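Local coordinates for protein 1A (Cricket paralysis virus, PDB 6C3R) that suppresses antiviral RNA silencing in insect cells by inactivating host AGO2 and recruiting a cellular ubiquitin ligase complex that promotes AGO2 degradation, at residues 5-9 with 110-114; 25-31 with 103-109; 119-123 with 134-138. One frame throughout, in Å; residues are numbered along the deposited sequence.

Contact 1: 5-9 with 110-114; sequences EELAA and PRFFM
Glu5 and Arg111 form a salt bridge between residues 5-9 and 110-114, with Arg111 NH1 donating to Glu5 OE2 over 2.6 Å. The bond is bent, 132° at the hydrogen, and it meets OE2 on the anti side, somewhat out of the carboxylate plane. The two side chains cross at about a right angle. Glu5 reaches over fully extended, whereas Arg111 is bent at chi2 and chi3, which brings NH1 round so that OE2 meets the guanidinium at its edge, tilted somewhat from its plane. Arg111 also bridges to Asp115 through NH2, so its charge probably serves two acids.

Beneath this bridge the contact turns apolar. Glu5 CG lies 3.8 Å from Met114 CE, the methyl group at the bent end of that side chain. The Pro110 ring presses against the backbone of the other helix, its CG 3.6 Å from Glu6 CA and its CB 3.7 Å from Glu5 O. Further along, the Ala9 methyl packs into the angle formed by two larger side chains: CB is 3.7 Å from Phe113 CD2, meeting that ring obliquely, and 3.8 Å from Met114 SD. Phe113 continues inward to meet the rings of Phe17 and Phe120.

The axes of the short helical segments 5-9 and 110-114 come within 9.3 Å, 36° from parallel. Residues 5-9 belong to the BC-box, the element through which the viral E3 ligase is assembled. The chemistry is thus graded, with an ionic pair on the more solvent-accessible side and Ala9, Pro110 and Phe113 buried below it, holding this part of the BC-box helix against the folded domain.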
loop_
_atom_site.group_PDB
_atom_site.type_symbol
_atom_site.label_atom_id
_atom_site.label_comp_id
_atom_site.label_asym_id
_atom_site.label_seq_id
_atom_site.Cartn_x
_atom_site.Cartn_y
_atom_site.Cartn_z
ATOM N N GLU A 5 -34.375 -10.040 -0.343
ATOM C CA GLU A 5 -33.545 -10.089 0.855
ATOM C C GLU A 5 -32.556 -8.911 0.929
ATOM O O GLU A 5 -32.333 -8.370 2.012
ATOM C CB GLU A 5 -32.816 -11.425 0.946
ATOM C CG GLU A 5 -32.258 -11.673 2.335
ATOM C CD GLU A 5 -31.820 -13.101 2.584
ATOM O OE1 GLU A 5 -31.812 -13.953 1.655
ATOM O OE2 GLU A 5 -31.466 -13.360 3.747
ATOM N N GLU A 6 -31.974 -8.536 -0.218
ATOM C CA GLU A 6 -31.124 -7.342 -0.348
ATOM C C GLU A 6 -31.845 -6.047 0.038
ATOM O O GLU A 6 -31.251 -5.157 0.652
ATOM C CB GLU A 6 -30.586 -7.223 -1.788
ATOM C CG GLU A 6 -29.781 -5.952 -2.082
ATOM C CD GLU A 6 -28.940 -6.031 -3.356
ATOM O OE1 GLU A 6 -29.098 -6.992 -4.146
ATOM O OE2 GLU A 6 -28.107 -5.114 -3.576
ATOM N N LEU A 7 -33.119 -5.948 -0.337
ATOM C CA LEU A 7 -33.927 -4.759 -0.061
ATOM C C LEU A 7 -34.126 -4.521 1.437
ATOM O O LEU A 7 -33.943 -3.404 1.910
ATOM C CB LEU A 7 -35.285 -4.851 -0.770
ATOM C CG LEU A 7 -35.291 -4.474 -2.260
ATOM C CD1 LEU A 7 -36.566 -4.969 -2.936
ATOM C CD2 LEU A 7 -35.119 -2.975 -2.463
ATOM N N ALA A 8 -34.485 -5.575 2.171
ATOM C CA ALA A 8 -34.675 -5.496 3.623
ATOM C C ALA A 8 -33.410 -5.027 4.350
ATOM O O ALA A 8 -33.487 -4.159 5.207
ATOM C CB ALA A 8 -35.148 -6.839 4.177
ATOM N N ALA A 9 -32.258 -5.594 4.003
ATOM C CA ALA A 9 -30.962 -5.144 4.550
ATOM C C ALA A 9 -30.636 -3.680 4.217
ATOM O O ALA A 9 -30.097 -2.958 5.055
ATOM C CB ALA A 9 -29.828 -6.045 4.070
ATOM N N PRO A 110 -26.608 -10.217 1.934
ATOM C CA PRO A 110 -27.614 -9.747 2.882
ATOM C C PRO A 110 -27.957 -10.697 4.016
ATOM O O PRO A 110 -28.242 -10.261 5.123
ATOM C CB PRO A 110 -28.843 -9.562 2.001
ATOM C CG PRO A 110 -28.310 -9.317 0.649
ATOM C CD PRO A 110 -27.148 -10.242 0.565
ATOM N N ARG A 111 -27.966 -11.985 3.752
ATOM C CA ARG A 111 -28.270 -12.953 4.795
ATOM C C ARG A 111 -27.189 -12.848 5.885
ATOM O O ARG A 111 -27.485 -12.823 7.077
ATOM C CB ARG A 111 -28.359 -14.350 4.183
ATOM C CG ARG A 111 -28.738 -15.488 5.119
ATOM C CD ARG A 111 -30.195 -15.499 5.586
ATOM N NE ARG A 111 -30.328 -14.723 6.835
ATOM C CZ ARG A 111 -31.182 -13.729 7.095
ATOM N NH1 ARG A 111 -32.097 -13.324 6.228
ATOM N NH2 ARG A 111 -31.115 -13.135 8.282
ATOM N N PHE A 112 -25.942 -12.730 5.460
ATOM C CA PHE A 112 -24.815 -12.681 6.369
ATOM C C PHE A 112 -24.780 -11.405 7.205
ATOM O O PHE A 112 -24.504 -11.450 8.417
ATOM C CB PHE A 112 -23.530 -12.795 5.558
ATOM C CG PHE A 112 -22.306 -12.901 6.393
ATOM C CD1 PHE A 112 -21.660 -11.756 6.848
ATOM C CD2 PHE A 112 -21.793 -14.148 6.725
ATOM C CE1 PHE A 112 -20.525 -11.852 7.621
ATOM C CE2 PHE A 112 -20.659 -14.245 7.500
ATOM C CZ PHE A 112 -20.026 -13.096 7.949
ATOM N N PHE A 113 -25.028 -10.275 6.535
ATOM C CA PHE A 113 -25.167 -8.977 7.196
ATOM C C PHE A 113 -26.224 -8.993 8.285
ATOM O O PHE A 113 -25.997 -8.491 9.369
ATOM C CB PHE A 113 -25.493 -7.885 6.184
ATOM C CG PHE A 113 -25.897 -6.578 6.816
ATOM C CD1 PHE A 113 -24.983 -5.842 7.564
ATOM C CD2 PHE A 113 -27.198 -6.084 6.679
ATOM C CE1 PHE A 113 -25.353 -4.632 8.145
ATOM C CE2 PHE A 113 -27.565 -4.869 7.252
ATOM C CZ PHE A 113 -26.645 -4.145 7.986
ATOM N N MET A 114 -27.358 -9.618 7.994
ATOM C CA MET A 114 -28.469 -9.660 8.920
ATOM C C MET A 114 -28.400 -10.767 9.949
ATOM O O MET A 114 -29.097 -10.694 10.947
ATOM C CB MET A 114 -29.770 -9.716 8.140
ATOM C CG MET A 114 -29.970 -8.453 7.317
ATOM S SD MET A 114 -31.606 -8.288 6.609
ATOM C CE MET A 114 -31.728 -9.784 5.624
#

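Contact 2: 25-31 with 103-109; sequences FCTFYVQ and NGLLIVS
The Tyr29 ring carries the Leu105 methyl CD1 squarely over one face, a CH-pi contact 3.5 Å from CD1 to the ring centroid and only 5° off the normal. On the opposite side of the sheet the Phe28 ring slants across the neighbouring strand, its CE1 3.7 Å from Leu106 CB and 4.0 Å from Val108 CG2. Phe28 CG stands anti to its carbonyl carbon (chi1 -87°), which swings the ring toward these two residues. Edge-to-face contacts with Phe120 and Trp123 add to its aromatic surroundings.

Cys26 shares the Phe28 face, with SG 3.8 Å from Leu106 CD1. On the Tyr29 face Thr27 OG1 is hydrogen-bonded to Asp22, and just past the strand Gln31 OE1 approaches Ile107 CD1.

The backbones pair in parallel. Thr27, Tyr29 and Gln31 donate from N to the O of Gly104, Leu106 and Val108, and Thr27 O and Tyr29 O accept from Leu106 N and Val108 N; Tyr29 N to Leu106 O is 2.8 Å. Phe25 O begins the series by accepting from Gly104 N.

Strands 26-30 and 104-108 form a two-stranded parallel sheet close to the centre of the chain, joined by a long crossover that includes helices 53-70 and 77-90. Helix 77-90 brings Trp80 and Phe87 to the Cys26, Phe28 and Leu106 face; helix 53-70 touches Leu106 with Ile66 and Ile107 with Phe67, while Phe49 of the second subunit packs on Leu105.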
loop_
_atom_site.group_PDB
_atom_site.type_symbol
_atom_site.label_atom_id
_atom_site.label_comp_id
_atom_site.label_asym_id
_atom_site.label_seq_id
_atom_site.Cartn_x
_atom_site.Cartn_y
_atom_site.Cartn_z
ATOM N N PHE A 25 -10.822 2.967 7.662
ATOM C CA PHE A 25 -10.204 2.855 6.312
ATOM C C PHE A 25 -10.736 1.680 5.502
ATOM O O PHE A 25 -10.035 1.130 4.647
ATOM C CB PHE A 25 -8.671 2.809 6.392
ATOM C CG PHE A 25 -8.082 4.021 7.034
ATOM C CD1 PHE A 25 -8.240 5.274 6.443
ATOM C CD2 PHE A 25 -7.397 3.929 8.242
ATOM C CE1 PHE A 25 -7.727 6.411 7.047
ATOM C CE2 PHE A 25 -6.873 5.066 8.844
ATOM C CZ PHE A 25 -7.043 6.308 8.249
ATOM N N CYS A 26 -11.995 1.327 5.760
ATOM C CA CYS A 26 -12.644 0.226 5.094
ATOM C C CYS A 26 -14.139 0.309 5.319
ATOM O O CYS A 26 -14.589 0.565 6.444
ATOM C CB CYS A 26 -12.109 -1.114 5.609
ATOM S SG CYS A 26 -12.576 -2.515 4.572
ATOM N N THR A 27 -14.901 0.078 4.252
ATOM C CA THR A 27 -16.354 0.027 4.318
ATOM C C THR A 27 -16.893 -1.280 3.688
ATOM O O THR A 27 -16.268 -1.857 2.794
ATOM C CB THR A 27 -16.978 1.285 3.653
ATOM O OG1 THR A 27 -18.391 1.284 3.856
ATOM C CG2 THR A 27 -16.703 1.352 2.151
ATOM N N PHE A 28 -18.053 -1.720 4.166
ATOM C CA PHE A 28 -18.732 -2.900 3.635
ATOM C C PHE A 28 -19.927 -2.456 2.808
ATOM O O PHE A 28 -20.585 -1.483 3.164
ATOM C CB PHE A 28 -19.281 -3.791 4.758
ATOM C CG PHE A 28 -18.319 -4.793 5.285
ATOM C CD1 PHE A 28 -18.165 -6.020 4.657
ATOM C CD2 PHE A 28 -17.607 -4.544 6.452
ATOM C CE1 PHE A 28 -17.295 -6.977 5.160
ATOM C CE2 PHE A 28 -16.734 -5.498 6.959
ATOM C CZ PHE A 28 -16.574 -6.716 6.304
ATOM N N TYR A 29 -20.210 -3.192 1.728
ATOM C CA TYR A 29 -21.448 -3.055 0.962
ATOM C C TYR A 29 -22.175 -4.361 1.126
ATOM O O TYR A 29 -21.542 -5.378 1.395
ATOM C CB TYR A 29 -21.173 -2.831 -0.521
ATOM C CG TYR A 29 -20.665 -1.464 -0.953
ATOM C CD1 TYR A 29 -20.385 -0.441 -0.036
ATOM C CD2 TYR A 29 -20.434 -1.207 -2.309
ATOM C CE1 TYR A 29 -19.920 0.795 -0.459
ATOM C CE2 TYR A 29 -19.954 0.022 -2.747
ATOM C CZ TYR A 29 -19.701 1.022 -1.818
ATOM O OH TYR A 29 -19.212 2.238 -2.246
ATOM N N VAL A 30 -23.497 -4.332 0.954
ATOM C CA VAL A 30 -24.358 -5.505 1.156
ATOM C C VAL A 30 -25.169 -5.820 -0.104
ATOM O O VAL A 30 -26.213 -5.219 -0.350
ATOM C CB VAL A 30 -25.304 -5.299 2.350
ATOM C CG1 VAL A 30 -26.235 -6.488 2.512
ATOM C CG2 VAL A 30 -24.505 -5.071 3.625
ATOM N N GLN A 31 -24.702 -6.785 -0.886
ATOM C CA GLN A 31 -25.278 -7.072 -2.191
ATOM C C GLN A 31 -25.434 -8.561 -2.433
ATOM O O GLN A 31 -24.575 -9.357 -2.042
ATOM C CB GLN A 31 -24.365 -6.513 -3.256
ATOM C CG GLN A 31 -23.942 -5.075 -3.031
ATOM C CD GLN A 31 -23.012 -4.601 -4.106
ATOM O OE1 GLN A 31 -22.423 -5.408 -4.819
ATOM N NE2 GLN A 31 -22.870 -3.284 -4.233
ATOM N N ASN A 103 -11.001 4.524 1.560
ATOM C CA ASN A 103 -11.526 3.327 2.256
ATOM C C ASN A 103 -11.488 2.061 1.388
ATOM O O ASN A 103 -11.965 2.073 0.261
ATOM C CB ASN A 103 -12.984 3.550 2.702
ATOM C CG ASN A 103 -13.114 4.457 3.927
ATOM O OD1 ASN A 103 -13.318 3.974 5.046
ATOM N ND2 ASN A 103 -13.038 5.781 3.715
ATOM N N GLY A 104 -10.963 0.959 1.925
ATOM C CA GLY A 104 -10.989 -0.327 1.225
ATOM C C GLY A 104 -12.413 -0.814 1.075
ATOM O O GLY A 104 -13.245 -0.535 1.924
ATOM N N LEU A 105 -12.703 -1.541 -0.003
ATOM C CA LEU A 105 -14.062 -2.000 -0.265
ATOM C C LEU A 105 -14.213 -3.498 -0.058
ATOM O O LEU A 105 -13.451 -4.282 -0.633
ATOM C CB LEU A 105 -14.467 -1.636 -1.682
ATOM C CG LEU A 105 -15.862 -2.054 -2.152
ATOM C CD1 LEU A 105 -16.936 -1.634 -1.162
ATOM C CD2 LEU A 105 -16.168 -1.432 -3.509
ATOM N N LEU A 106 -15.195 -3.880 0.762
ATOM C CA LEU A 106 -15.590 -5.272 0.943
ATOM C C LEU A 106 -17.068 -5.449 0.762
ATOM O O LEU A 106 -17.837 -4.534 1.004
ATOM C CB LEU A 106 -15.211 -5.781 2.328
ATOM C CG LEU A 106 -13.709 -5.978 2.504
ATOM C CD1 LEU A 106 -13.368 -6.158 3.979
ATOM C CD2 LEU A 106 -13.177 -7.142 1.698
ATOM N N ILE A 107 -17.456 -6.663 0.367
ATOM C CA ILE A 107 -18.847 -6.980 0.065
ATOM C C ILE A 107 -19.251 -8.271 0.735
ATOM O O ILE A 107 -18.526 -9.255 0.717
ATOM C CB ILE A 107 -19.101 -7.099 -1.462
ATOM C CG1 ILE A 107 -18.530 -5.881 -2.165
ATOM C CG2 ILE A 107 -20.593 -7.263 -1.748
ATOM C CD1 ILE A 107 -18.816 -5.816 -3.638
ATOM N N VAL A 108 -20.463 -8.274 1.249
ATOM C CA VAL A 108 -20.997 -9.381 2.017
ATOM C C VAL A 108 -22.432 -9.582 1.533
ATOM O O VAL A 108 -23.071 -8.622 1.149
ATOM C CB VAL A 108 -20.837 -9.016 3.532
ATOM C CG1 VAL A 108 -22.142 -9.013 4.316
ATOM C CG2 VAL A 108 -19.799 -9.909 4.181
ATOM N N SER A 109 -22.947 -10.806 1.556
ATOM C CA SER A 109 -24.355 -11.023 1.211
ATOM C C SER A 109 -25.319 -10.434 2.293
ATOM O O SER A 109 -24.902 -10.184 3.439
ATOM C CB SER A 109 -24.644 -12.513 0.987
ATOM O OG SER A 109 -24.817 -13.217 2.207
#

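Contact 3: 119-123 with 134-138; sequences WFQQW and AFLRK
Phe135 is the bump of this contact, and its hollow is walled by Trp119, Gln122 and Trp123. The outer end of its ring slides over one face of the Trp119 indole, with CZ 3.3 Å from Trp119 NE1. This is an offset stack on the five-membered ring, centroids 4.5 Å apart and planes at 26°. With CG anti to the backbone N (chi1 -174°), Phe135 carries its ring toward helix 117-123.

Gln122 supplies the next wall with its aliphatic part. Its CG comes 3.4 Å from Phe135 CE1, where the Gln122 chain and the Phe135 ring lie alongside, pointing opposite ways. At the floor, Trp123 N is 3.7 Å from Phe135 CZ, and Trp123 CB touches Phe135 CE2 more loosely. Leu136 is a smaller second bump that meets the indole at its rim: CD2 lies 3.7 Å from Trp119 CZ2, near the ring plane.

Leu136 also rests on Val84 and Trp85 of helix 77-90, and its side chain lies about 7 Å from that of Arg133, a residue involved in inhibiting the formation of host stress granules. With no hydrogen bond crossing between the two segments, aromatic stacking and apolar burial hold the C-terminal helix here.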
loop_
_atom_site.group_PDB
_atom_site.type_symbol
_atom_site.label_atom_id
_atom_site.label_comp_id
_atom_site.label_asym_id
_atom_site.label_seq_id
_atom_site.Cartn_x
_atom_site.Cartn_y
_atom_site.Cartn_z
ATOM N N TRP A 119 -22.402 -7.137 15.128
ATOM C CA TRP A 119 -21.005 -7.139 14.688
ATOM C C TRP A 119 -20.706 -5.996 13.708
ATOM O O TRP A 119 -19.704 -5.324 13.856
ATOM C CB TRP A 119 -20.628 -8.498 14.089
ATOM C CG TRP A 119 -19.170 -8.645 13.833
ATOM C CD1 TRP A 119 -18.249 -9.206 14.656
ATOM C CD2 TRP A 119 -18.455 -8.215 12.663
ATOM N NE1 TRP A 119 -17.006 -9.148 14.084
ATOM C CE2 TRP A 119 -17.100 -8.542 12.864
ATOM C CE3 TRP A 119 -18.831 -7.561 11.472
ATOM C CZ2 TRP A 119 -16.126 -8.263 11.926
ATOM C CZ3 TRP A 119 -17.863 -7.280 10.537
ATOM C CH2 TRP A 119 -16.524 -7.626 10.763
ATOM N N PHE A 120 -21.567 -5.785 12.720
ATOM C CA PHE A 120 -21.379 -4.694 11.744
ATOM C C PHE A 120 -21.535 -3.297 12.331
ATOM O O PHE A 120 -20.991 -2.335 11.808
ATOM C CB PHE A 120 -22.312 -4.850 10.531
ATOM C CG PHE A 120 -21.810 -5.849 9.554
ATOM C CD1 PHE A 120 -20.750 -5.534 8.724
ATOM C CD2 PHE A 120 -22.334 -7.130 9.517
ATOM C CE1 PHE A 120 -20.242 -6.473 7.850
ATOM C CE2 PHE A 120 -21.836 -8.065 8.646
ATOM C CZ PHE A 120 -20.789 -7.740 7.814
ATOM N N GLN A 121 -22.311 -3.211 13.403
ATOM C CA GLN A 121 -22.470 -1.979 14.165
ATOM C C GLN A 121 -21.163 -1.645 14.940
ATOM O O GLN A 121 -20.749 -0.476 14.998
ATOM C CB GLN A 121 -23.693 -2.121 15.087
ATOM C CG GLN A 121 -24.258 -0.809 15.584
ATOM C CD GLN A 121 -24.934 -0.007 14.489
ATOM O OE1 GLN A 121 -26.069 -0.301 14.106
ATOM N NE2 GLN A 121 -24.251 1.044 14.004
ATOM N N GLN A 122 -20.502 -2.666 15.494
ATOM C CA GLN A 122 -19.209 -2.460 16.128
ATOM C C GLN A 122 -18.094 -2.174 15.138
ATOM O O GLN A 122 -17.275 -1.281 15.371
ATOM C CB GLN A 122 -18.805 -3.630 16.982
ATOM C CG GLN A 122 -17.452 -3.426 17.689
ATOM C CD GLN A 122 -17.292 -2.116 18.495
ATOM O OE1 GLN A 122 -18.275 -1.493 18.925
ATOM N NE2 GLN A 122 -16.029 -1.716 18.720
ATOM N N TRP A 123 -18.036 -2.940 14.053
ATOM C CA TRP A 123 -17.162 -2.626 12.935
ATOM C C TRP A 123 -17.059 -1.116 12.669
ATOM O O TRP A 123 -15.963 -0.616 12.418
ATOM C CB TRP A 123 -17.670 -3.341 11.687
ATOM C CG TRP A 123 -17.160 -2.775 10.394
ATOM C CD1 TRP A 123 -17.772 -1.842 9.602
ATOM C CD2 TRP A 123 -15.941 -3.108 9.751
ATOM N NE1 TRP A 123 -16.997 -1.574 8.507
ATOM C CE2 TRP A 123 -15.862 -2.341 8.577
ATOM C CE3 TRP A 123 -14.907 -3.996 10.044
ATOM C CZ2 TRP A 123 -14.782 -2.437 7.692
ATOM C CZ3 TRP A 123 -13.830 -4.093 9.165
ATOM C CH2 TRP A 123 -13.774 -3.312 8.008
ATOM N N ALA A 134 -7.661 -6.491 17.655
ATOM C CA ALA A 134 -8.357 -7.152 18.754
ATOM C C ALA A 134 -9.751 -7.601 18.335
ATOM O O ALA A 134 -10.174 -8.731 18.615
ATOM C CB ALA A 134 -8.435 -6.222 19.955
ATOM N N PHE A 135 -10.446 -6.700 17.649
ATOM C CA PHE A 135 -11.767 -6.962 17.087
ATOM C C PHE A 135 -11.810 -8.162 16.152
ATOM O O PHE A 135 -12.731 -8.975 16.243
ATOM C CB PHE A 135 -12.277 -5.729 16.343
ATOM C CG PHE A 135 -13.694 -5.860 15.843
ATOM C CD1 PHE A 135 -14.743 -6.059 16.734
ATOM C CD2 PHE A 135 -13.979 -5.761 14.490
ATOM C CE1 PHE A 135 -16.038 -6.172 16.281
ATOM C CE2 PHE A 135 -15.274 -5.870 14.032
ATOM C CZ PHE A 135 -16.311 -6.074 14.930
ATOM N N LEU A 136 -10.835 -8.268 15.262
ATOM C CA LEU A 136 -10.772 -9.395 14.312
ATOM C C LEU A 136 -9.999 -10.659 14.770
ATOM O O LEU A 136 -9.904 -11.619 13.998
ATOM C CB LEU A 136 -10.222 -8.914 12.960
ATOM C CG LEU A 136 -10.975 -7.771 12.266
ATOM C CD1 LEU A 136 -10.215 -7.357 11.010
ATOM C CD2 LEU A 136 -12.425 -8.138 11.938
ATOM N N ARG A 137 -9.473 -10.680 15.998
ATOM C CA ARG A 137 -8.737 -11.860 16.476
ATOM C C ARG A 137 -9.629 -13.093 16.548
ATOM O O ARG A 137 -10.769 -13.020 17.009
ATOM C CB ARG A 137 -8.091 -11.638 17.844
ATOM C CG ARG A 137 -7.313 -12.865 18.317
ATOM C CD ARG A 137 -6.199 -12.551 19.300
ATOM N NE ARG A 137 -4.953 -12.104 18.660
ATOM C CZ ARG A 137 -4.497 -10.846 18.596
ATOM N NH1 ARG A 137 -5.171 -9.823 19.139
ATOM N NH2 ARG A 137 -3.339 -10.607 17.976
ATOM N N LYS A 138 -9.087 -14.218 16.093
ATOM C CA LYS A 138 -9.831 -15.464 16.021
ATOM C C LYS A 138 -10.059 -16.081 17.394
ATOM O O LYS A 138 -9.306 -16.954 17.831
ATOM C CB LYS A 138 -9.111 -16.474 15.131
ATOM C CG LYS A 138 -8.989 -16.055 13.680
ATOM C CD LYS A 138 -8.800 -17.265 12.774
ATOM C CE LYS A 138 -7.534 -18.046 13.095
ATOM N NZ LYS A 138 -7.434 -19.270 12.259
#

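From the N terminus, the chain leaves helix 2-16, turns into strand 26-30 and then makes a long excursion through strand 42-45 and helices 53-70 and 77-90. Contact 2 closes that loop when strand 104-108 returns. Helix 110-114 follows at once and packs on helix 2-16, so contact 1 closes a wider loop of 100 residues with contact 2 nested inside it. The two meet where Pro110 rests on Val30, joining contact 1 to the sheet. Contact 3 comes afterwards in series, closing a loop of only 10 residues between helices 117-123 and 129-136. Phe120, on the first helix of contact 3, touches Phe113 of contact 1 and Phe28 of contact 2, which joins helix 117-123 to both.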